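Local coordinates for protein integral membrane indolylacetylinositol arabinosyltransferase EmbC (Mycolicibacterium smegmatis, PDB 7BVE) that probably transfers arabinose units at the cell membrane to build the arabinan polymer of the mycobacterial cell wall, and is bound by the drug ethambutol, at residues A[15-26]-A[226-237]. Residues are numbered along the deposited sequence; the frame is centred on the assembly and turned at random.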
ATOM      1  N   ALA A  15     -18.807 -13.266  57.281  1.00 30.12           N
ATOM      2  CA  ALA A  15     -18.562 -12.787  55.934  1.00 30.12           C
ATOM      3  C   ALA A  15     -17.104 -12.463  55.658  1.00 30.12           C
ATOM      4  O   ALA A  15     -16.761 -12.173  54.511  1.00 30.12           O
ATOM      5  CB  ALA A  15     -19.406 -11.543  55.654  1.00 30.12           C
ATOM      6  N   ARG A  16     -16.245 -12.487  56.669  1.00 33.19           N
ATOM      7  CA  ARG A  16     -14.818 -12.325  56.463  1.00 33.19           C
ATOM      8  C   ARG A  16     -14.110 -13.666  56.336  1.00 33.19           C
ATOM      9  O   ARG A  16     -13.074 -13.745  55.671  1.00 33.19           O
ATOM     10  CB  ARG A  16     -14.227 -11.505  57.613  1.00 33.19           C
ATOM     11  CG  ARG A  16     -12.802 -11.051  57.427  1.00 33.19           C
ATOM     12  CD  ARG A  16     -12.313 -10.293  58.641  1.00 33.19           C
ATOM     13  NE  ARG A  16     -12.414 -11.113  59.842  1.00 33.19           N
ATOM     14  CZ  ARG A  16     -11.527 -12.034  60.206  1.00 33.19           C
ATOM     15  NH1 ARG A  16     -11.720 -12.728  61.319  1.00 33.19           N
ATOM     16  NH2 ARG A  16     -10.450 -12.264  59.466  1.00 33.19           N
ATOM     17  N   LEU A  17     -14.659 -14.725  56.930  1.00 30.66           N
ATOM     18  CA  LEU A  17     -14.130 -16.070  56.716  1.00 30.66           C
ATOM     19  C   LEU A  17     -14.601 -16.689  55.405  1.00 30.66           C
ATOM     20  O   LEU A  17     -13.809 -17.337  54.704  1.00 30.66           O
ATOM     21  CB  LEU A  17     -14.533 -16.987  57.867  1.00 30.66           C
ATOM     22  CG  LEU A  17     -13.902 -16.715  59.224  1.00 30.66           C
ATOM     23  CD1 LEU A  17     -14.539 -17.606  60.264  1.00 30.66           C
ATOM     24  CD2 LEU A  17     -12.415 -16.959  59.152  1.00 30.66           C
ATOM     25  N   VAL A  18     -15.889 -16.517  55.093  1.00 22.90           N
ATOM     26  CA  VAL A  18     -16.489 -17.088  53.889  1.00 22.90           C
ATOM     27  C   VAL A  18     -15.837 -16.518  52.639  1.00 22.90           C
ATOM     28  O   VAL A  18     -15.582 -17.245  51.671  1.00 22.90           O
ATOM     29  CB  VAL A  18     -18.013 -16.856  53.912  1.00 22.90           C
ATOM     30  CG1 VAL A  18     -18.641 -17.137  52.582  1.00 22.90           C
ATOM     31  CG2 VAL A  18     -18.652 -17.759  54.932  1.00 22.90           C
ATOM     32  N   ALA A  19     -15.487 -15.230  52.668  1.00 25.66           N
ATOM     33  CA  ALA A  19     -14.853 -14.586  51.521  1.00 25.66           C
ATOM     34  C   ALA A  19     -13.483 -15.185  51.236  1.00 25.66           C
ATOM     35  O   ALA A  19     -13.181 -15.534  50.089  1.00 25.66           O
ATOM     36  CB  ALA A  19     -14.745 -13.082  51.763  1.00 77.85           C
ATOM     37  N   ILE A  20     -12.677 -15.386  52.283  1.00 28.31           N
ATOM     38  CA  ILE A  20     -11.334 -15.949  52.127  1.00 28.31           C
ATOM     39  C   ILE A  20     -11.408 -17.385  51.624  1.00 28.31           C
ATOM     40  O   ILE A  20     -10.742 -17.752  50.645  1.00 28.31           O
ATOM     41  CB  ILE A  20     -10.562 -15.871  53.454  1.00 28.31           C
ATOM     42  CG1 ILE A  20     -10.355 -14.425  53.880  1.00 28.31           C
ATOM     43  CG2 ILE A  20      -9.224 -16.557  53.336  1.00 28.31           C
ATOM     44  CD1 ILE A  20      -9.810 -14.299  55.278  1.00 28.31           C
ATOM     45  N   ILE A  21     -12.246 -18.205  52.268  1.00 27.06           N
ATOM     46  CA  ILE A  21     -12.306 -19.631  51.944  1.00 27.06           C
ATOM     47  C   ILE A  21     -12.855 -19.848  50.538  1.00 27.06           C
ATOM     48  O   ILE A  21     -12.258 -20.569  49.726  1.00 27.06           O
ATOM     49  CB  ILE A  21     -13.134 -20.383  53.000  1.00 27.06           C
ATOM     50  CG1 ILE A  21     -12.399 -20.377  54.339  1.00 27.06           C
ATOM     51  CG2 ILE A  21     -13.416 -21.795  52.555  1.00 27.06           C
ATOM     52  CD1 ILE A  21     -13.224 -20.885  55.491  1.00 27.06           C
ATOM     53  N   ALA A  22     -13.975 -19.195  50.213  1.00 23.58           N
ATOM     54  CA  ALA A  22     -14.577 -19.359  48.898  1.00 23.58           C
ATOM     55  C   ALA A  22     -13.704 -18.772  47.796  1.00 23.58           C
ATOM     56  O   ALA A  22     -13.630 -19.341  46.702  1.00 23.58           O
ATOM     57  CB  ALA A  22     -15.967 -18.729  48.882  1.00 23.58           C
ATOM     58  N   GLY A  23     -12.988 -17.677  48.072  1.00 22.90           N
ATOM     59  CA  GLY A  23     -12.146 -17.088  47.045  1.00 22.90           C
ATOM     60  C   GLY A  23     -10.934 -17.940  46.724  1.00 22.90           C
ATOM     61  O   GLY A  23     -10.585 -18.134  45.551  1.00 22.90           O
ATOM     62  N   LEU A  24     -10.303 -18.505  47.761  1.00 25.78           N
ATOM     63  CA  LEU A  24      -9.157 -19.376  47.521  1.00 25.78           C
ATOM     64  C   LEU A  24      -9.571 -20.688  46.860  1.00 25.78           C
ATOM     65  O   LEU A  24      -8.862 -21.187  45.975  1.00 25.78           O
ATOM     66  CB  LEU A  24      -8.415 -19.625  48.833  1.00 25.78           C
ATOM     67  CG  LEU A  24      -7.741 -18.363  49.373  1.00 25.78           C
ATOM     68  CD1 LEU A  24      -7.112 -18.593  50.735  1.00 25.78           C
ATOM     69  CD2 LEU A  24      -6.708 -17.846  48.393  1.00 25.78           C
ATOM     70  N   LEU A  25     -10.735 -21.239  47.242  1.00 27.78           N
ATOM     71  CA  LEU A  25     -11.197 -22.471  46.608  1.00 27.78           C
ATOM     72  C   LEU A  25     -11.598 -22.251  45.156  1.00 27.78           C
ATOM     73  O   LEU A  25     -11.337 -23.112  44.302  1.00 27.78           O
ATOM     74  CB  LEU A  25     -12.343 -23.080  47.394  1.00 27.78           C
ATOM     75  CG  LEU A  25     -11.888 -23.753  48.689  1.00 27.78           C
ATOM     76  CD1 LEU A  25     -13.066 -24.177  49.528  1.00 27.78           C
ATOM     77  CD2 LEU A  25     -11.059 -24.949  48.315  1.00 27.78           C
ATOM     78  N   GLY A  26     -12.208 -21.105  44.845  1.00 24.07           N
ATOM     79  CA  GLY A  26     -12.533 -20.811  43.461  1.00 24.07           C
ATOM     80  C   GLY A  26     -11.301 -20.612  42.600  1.00 24.07           C
ATOM     81  O   GLY A  26     -11.243 -21.095  41.464  1.00 24.07           O
ATOM     82  N   MET A 226     -18.374 -21.654  44.248  1.00 22.47           N
ATOM     83  CA  MET A 226     -17.524 -20.946  45.202  1.00 22.47           C
ATOM     84  C   MET A 226     -17.276 -19.505  44.779  1.00 22.47           C
ATOM     85  O   MET A 226     -17.151 -18.623  45.634  1.00 22.47           O
ATOM     86  CB  MET A 226     -16.198 -21.677  45.386  1.00 22.47           C
ATOM     87  CG  MET A 226     -16.289 -22.990  46.129  1.00 22.47           C
ATOM     88  SD  MET A 226     -16.850 -22.817  47.823  1.00 22.47           S
ATOM     89  CE  MET A 226     -16.954 -24.534  48.306  1.00 22.47           C
ATOM     90  N   THR A 227     -17.222 -19.237  43.470  1.00 21.06           N
ATOM     91  CA  THR A 227     -17.072 -17.855  43.010  1.00 21.06           C
ATOM     92  C   THR A 227     -18.299 -17.013  43.354  1.00 21.06           C
ATOM     93  O   THR A 227     -18.175 -15.864  43.811  1.00 21.06           O
ATOM     94  CB  THR A 227     -16.808 -17.836  41.506  1.00 21.06           C
ATOM     95  OG1 THR A 227     -15.582 -18.521  41.228  1.00 21.06           O
ATOM     96  CG2 THR A 227     -16.710 -16.416  40.984  1.00 21.06           C
ATOM     97  N   VAL A 228     -19.495 -17.585  43.173  1.00 18.51           N
ATOM     98  CA  VAL A 228     -20.728 -16.873  43.519  1.00 18.51           C
ATOM     99  C   VAL A 228     -20.799 -16.598  45.018  1.00 18.51           C
ATOM    100  O   VAL A 228     -21.141 -15.482  45.444  1.00 18.51           O
ATOM    101  CB  VAL A 228     -21.954 -17.664  43.032  1.00 18.51           C
ATOM    102  CG1 VAL A 228     -23.236 -17.038  43.527  1.00 18.51           C
ATOM    103  CG2 VAL A 228     -21.968 -17.721  41.526  1.00 18.51           C
ATOM    104  N   ILE A 229     -20.431 -17.585  45.841  1.00 17.91           N
ATOM    105  CA  ILE A 229     -20.478 -17.397  47.292  1.00 17.91           C
ATOM    106  C   ILE A 229     -19.443 -16.369  47.752  1.00 17.91           C
ATOM    107  O   ILE A 229     -19.720 -15.549  48.642  1.00 17.91           O
ATOM    108  CB  ILE A 229     -20.322 -18.762  47.990  1.00 17.91           C
ATOM    109  CG1 ILE A 229     -21.577 -19.597  47.741  1.00 17.91           C
ATOM    110  CG2 ILE A 229     -20.091 -18.625  49.473  1.00 17.91           C
ATOM    111  CD1 ILE A 229     -21.480 -21.005  48.235  1.00 17.91           C
ATOM    112  N   ALA A 230     -18.277 -16.331  47.098  1.00 17.38           N
ATOM    113  CA  ALA A 230     -17.254 -15.348  47.447  1.00 17.38           C
ATOM    114  C   ALA A 230     -17.695 -13.928  47.120  1.00 17.38           C
ATOM    115  O   ALA A 230     -17.471 -13.007  47.915  1.00 17.38           O
ATOM    116  CB  ALA A 230     -15.948 -15.670  46.729  1.00 17.38           C
ATOM    117  N   LEU A 231     -18.347 -13.724  45.972  1.00 16.49           N
ATOM    118  CA  LEU A 231     -18.811 -12.367  45.670  1.00 16.49           C
ATOM    119  C   LEU A 231     -20.017 -11.956  46.514  1.00 16.49           C
ATOM    120  O   LEU A 231     -20.188 -10.762  46.801  1.00 16.49           O
ATOM    121  CB  LEU A 231     -19.112 -12.212  44.186  1.00 16.49           C
ATOM    122  CG  LEU A 231     -17.962 -11.672  43.335  1.00 16.49           C
ATOM    123  CD1 LEU A 231     -16.837 -12.668  43.157  1.00 16.49           C
ATOM    124  CD2 LEU A 231     -18.496 -11.233  41.993  1.00 16.49           C
ATOM    125  N   GLY A 232     -20.838 -12.911  46.957  1.00 16.85           N
ATOM    126  CA  GLY A 232     -21.882 -12.569  47.916  1.00 16.85           C
ATOM    127  C   GLY A 232     -21.325 -12.121  49.257  1.00 16.85           C
ATOM    128  O   GLY A 232     -21.810 -11.151  49.856  1.00 16.85           O
ATOM    129  N   ALA A 233     -20.278 -12.801  49.732  1.00 17.06           N
ATOM    130  CA  ALA A 233     -19.617 -12.379  50.963  1.00 17.06           C
ATOM    131  C   ALA A 233     -18.921 -11.035  50.790  1.00 17.06           C
ATOM    132  O   ALA A 233     -18.855 -10.236  51.732  1.00 17.06           O
ATOM    133  CB  ALA A 233     -18.621 -13.442  51.411  1.00 17.06           C
ATOM    134  N   LEU A 234     -18.418 -10.756  49.584  1.00 17.66           N
ATOM    135  CA  LEU A 234     -17.833  -9.449  49.301  1.00 17.66           C
ATOM    136  C   LEU A 234     -18.874  -8.337  49.369  1.00 17.66           C
ATOM    137  O   LEU A 234     -18.583  -7.234  49.847  1.00 17.66           O
ATOM    138  CB  LEU A 234     -17.164  -9.468  47.931  1.00 17.66           C
ATOM    139  CG  LEU A 234     -16.424  -8.213  47.493  1.00 17.66           C
ATOM    140  CD1 LEU A 234     -15.301  -7.934  48.452  1.00 17.66           C
ATOM    141  CD2 LEU A 234     -15.889  -8.386  46.090  1.00 17.66           C
ATOM    142  N   HIS A 235     -20.102  -8.608  48.916  1.00 20.86           N
ATOM    143  CA  HIS A 235     -21.162  -7.610  49.068  1.00 20.86           C
ATOM    144  C   HIS A 235     -21.545  -7.395  50.526  1.00 20.86           C
ATOM    145  O   HIS A 235     -21.833  -6.261  50.937  1.00 20.86           O
ATOM    146  CB  HIS A 235     -22.401  -8.001  48.274  1.00 20.86           C
ATOM    147  CG  HIS A 235     -23.516  -7.013  48.398  1.00 20.86           C
ATOM    148  ND1 HIS A 235     -24.502  -7.120  49.355  1.00 20.86           N
ATOM    149  CD2 HIS A 235     -23.775  -5.870  47.720  1.00 20.86           C
ATOM    150  CE1 HIS A 235     -25.334  -6.102  49.243  1.00 20.86           C
ATOM    151  NE2 HIS A 235     -24.915  -5.329  48.259  1.00 20.86           N
ATOM    152  N   VAL A 236     -21.582  -8.471  51.316  1.00 21.29           N
ATOM    153  CA  VAL A 236     -21.910  -8.327  52.736  1.00 21.29           C
ATOM    154  C   VAL A 236     -20.819  -7.537  53.462  1.00 21.29           C
ATOM    155  O   VAL A 236     -21.101  -6.767  54.389  1.00 21.29           O
ATOM    156  CB  VAL A 236     -22.158  -9.713  53.363  1.00 21.29           C
ATOM    157  CG1 VAL A 236     -22.443  -9.621  54.842  1.00 21.29           C
ATOM    158  CG2 VAL A 236     -23.336 -10.370  52.690  1.00 21.29           C
ATOM    159  N   LEU A 237     -19.569  -7.657  53.012  1.00 23.12           N
ATOM    160  CA  LEU A 237     -18.521  -6.800  53.562  1.00 23.12           C
ATOM    161  C   LEU A 237     -18.679  -5.354  53.105  1.00 23.12           C
ATOM    162  O   LEU A 237     -18.404  -4.426  53.873  1.00 23.12           O
ATOM    163  CB  LEU A 237     -17.138  -7.308  53.173  1.00 23.12           C
ATOM    164  CG  LEU A 237     -16.669  -8.643  53.721  1.00 23.12           C
ATOM    165  CD1 LEU A 237     -15.278  -8.905  53.214  1.00 23.12           C
ATOM    166  CD2 LEU A 237     -16.702  -8.632  55.217  1.00 23.12           C
TER
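Met226 meets Ala22 and Leu25 where the helix at 226-237, predicted to cross the membrane, packs against the N-terminal helix at 15-26. The two form an antiparallel helix pair with an alanine-rich seam: their axes come within 7.9 Å at a signed crossing angle of -150°, a close approach made possible by small residues on both faces. The Met226 chain bends at chi2 (-63°), which brings its sulfur and methyl across Leu25 at a slant, CE lying 4.1 Å from Leu25 CD1. The backbone takes part as well, with Ala22 CB resting 3.5 Å from Met226 O. Thr227 lies beside Gly26, but its hydroxyl is bonded within its own helix, to Gly223 O. Next comes Ile229, whose CG2 branch, anti to the backbone N, reaches Val18 CG1 at 3.7 Å; the two side chains cross at about a right angle. Small residues meet here: Ala230 CB touches Ala22 CB at 3.7 Å and lies close to the backbone N of Gly23. A turn later Ala233 CB packs against Ala19 CB and Val18 CG1, close to the backbone of Ala15. His235 takes no part in the contact with 15-26; its ring meets that of His245, the planes nearly parallel, and touches the bound phosphopantetheine, so this helix joins the N-terminal helix to the ligand pocket. Val236 closes on Ala15 through CG1, 3.7 Å from Ala15 CB. Leu237, also touched by Phe453, ends the contact by laying its branched end over the Ala15 carbonyl, with CD2 3.6 Å from Ala15 O.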